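Local atomic coordinates of aldehyde dehydrogenase (Listeria monocytogenes, PDB entry 3K9D), a protein that probably oxidises aldehydes with NAD or NADP as electron acceptor. Residues A[4-7]-A[8-11]. Sequence-based numbering, arbitrary orientation.
Sequences EDKD and LRSI
Arg9 folds back on the backbone of Glu4 and Lys6 in a local contact at the start of helix 6-28, the first helix of the chain, with Asp5 in the N-cap position. The first helical turn is set by three i to i+4 backbone hydrogen bonds: Arg9 N to Asp5 O (2.9 Å), Ser10 N to Lys6 O (3.0 Å) and Ile11 N to Asp7 O (2.9 Å). Although Asp5 is the N-cap residue, its carboxylate makes no capping bond; the residue joins the helix through its carbonyl. One residue earlier, Glu4 O lies beyond this backbone ladder and is taken up by a side chain instead. Arg9 NE donates to it at 2.8 Å in a nearly straight bond (165°), which enters from above the carbonyl plane, while the oxygen itself sits at the guanidinium edge, near the plane of that group. The bend of the arginine chain at chi3 (-75°) brings NE back to this carbonyl. Lys6 CA then rests over one guanidinium face, and Lys6 CG packs against Arg9 NH2 at 3.6 Å. The lysine chain leads its amine away, leaving NZ 7.0 Å from Arg9 NH2. On another side of the turn, Asp7 and Leu8 run side by side, with Asp7 OD1 3.8 Å from Leu8 CG. The turn lies at the surface, its centre about 30 Å from that of the chain; Ser10 OG is hydrogen-bonded with Thr179 OG1 and with Val177 O, which ties the turn inward, while Asp7 and Ile11 lean on Gln181 of helix 180-188.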
loop_
_atom_site.group_PDB
_atom_site.type_symbol
_atom_site.label_atom_id
_atom_site.label_comp_id
_atom_site.label_asym_id
_atom_site.label_seq_id
_atom_site.Cartn_x
_atom_site.Cartn_y
_atom_site.Cartn_z
ATOM N N GLU A 4 -16.666 -32.179 11.281
ATOM C CA GLU A 4 -18.087 -31.792 11.312
ATOM C C GLU A 4 -18.367 -30.423 11.929
ATOM O O GLU A 4 -19.316 -29.756 11.522
ATOM C CB GLU A 4 -19.013 -32.866 11.903
ATOM C CG GLU A 4 -18.348 -34.118 12.434
ATOM C CD GLU A 4 -19.056 -35.377 11.960
ATOM O OE1 GLU A 4 -18.387 -36.425 11.831
ATOM O OE2 GLU A 4 -20.279 -35.314 11.697
ATOM N N ASP A 5 -17.548 -29.997 12.891
ATOM C CA ASP A 5 -17.703 -28.659 13.475
ATOM C C ASP A 5 -17.547 -27.555 12.438
ATOM O O ASP A 5 -16.643 -27.595 11.599
ATOM C CB ASP A 5 -16.718 -28.424 14.612
ATOM C CG ASP A 5 -17.068 -29.198 15.861
ATOM O OD1 ASP A 5 -18.080 -29.931 15.865
ATOM O OD2 ASP A 5 -16.319 -29.071 16.853
ATOM N N LYS A 6 -18.435 -26.564 12.544
ATOM C CA LYS A 6 -18.644 -25.536 11.535
ATOM C C LYS A 6 -17.403 -24.690 11.304
ATOM O O LYS A 6 -17.079 -24.361 10.161
ATOM C CB LYS A 6 -19.829 -24.642 11.925
ATOM C CG LYS A 6 -20.406 -23.865 10.756
ATOM C CD LYS A 6 -21.609 -23.014 11.141
ATOM C CE LYS A 6 -21.207 -21.605 11.542
ATOM N NZ LYS A 6 -22.293 -20.623 11.283
ATOM N N ASP A 7 -16.717 -24.346 12.394
ATOM C CA ASP A 7 -15.522 -23.509 12.323
ATOM C C ASP A 7 -14.357 -24.215 11.603
ATOM O O ASP A 7 -13.685 -23.615 10.770
ATOM C CB ASP A 7 -15.124 -22.976 13.720
ATOM C CG ASP A 7 -14.836 -24.085 14.755
ATOM O OD1 ASP A 7 -15.455 -25.174 14.728
ATOM O OD2 ASP A 7 -13.986 -23.836 15.635
ATOM N N LEU A 8 -14.185 -25.502 11.883
ATOM C CA LEU A 8 -13.112 -26.305 11.294
ATOM C C LEU A 8 -13.387 -26.700 9.846
ATOM O O LEU A 8 -12.453 -26.746 9.041
ATOM C CB LEU A 8 -12.838 -27.539 12.145
ATOM C CG LEU A 8 -12.490 -27.290 13.622
ATOM C CD1 LEU A 8 -12.465 -28.589 14.371
ATOM C CD2 LEU A 8 -11.184 -26.509 13.820
ATOM N N ARG A 9 -14.649 -26.996 9.523
ATOM C CA ARG A 9 -15.072 -27.151 8.118
ATOM C C ARG A 9 -14.809 -25.873 7.312
ATOM O O ARG A 9 -14.339 -25.941 6.181
ATOM C CB ARG A 9 -16.555 -27.531 8.012
ATOM C CG ARG A 9 -16.888 -28.966 8.388
ATOM C CD ARG A 9 -18.332 -29.299 7.990
ATOM N NE ARG A 9 -19.344 -28.714 8.880
ATOM C CZ ARG A 9 -20.094 -27.646 8.606
ATOM N NH1 ARG A 9 -19.970 -26.991 7.454
ATOM N NH2 ARG A 9 -20.977 -27.225 9.501
ATOM N N SER A 10 -15.102 -24.718 7.914
ATOM C CA SER A 10 -14.890 -23.416 7.282
ATOM C C SER A 10 -13.413 -23.057 7.051
ATOM O O SER A 10 -13.073 -22.606 5.957
ATOM C CB SER A 10 -15.611 -22.315 8.056
ATOM O OG SER A 10 -15.303 -21.021 7.557
ATOM N N ILE A 11 -12.562 -23.246 8.070
ATOM C CA ILE A 11 -11.106 -23.130 7.919
ATOM C C ILE A 11 -10.583 -24.033 6.786
ATOM O O ILE A 11 -9.851 -23.570 5.887
ATOM C CB ILE A 11 -10.357 -23.479 9.235
ATOM C CG1 ILE A 11 -10.658 -22.443 10.312
ATOM C CG2 ILE A 11 -8.843 -23.528 9.003
ATOM C CD1 ILE A 11 -10.449 -22.936 11.743
#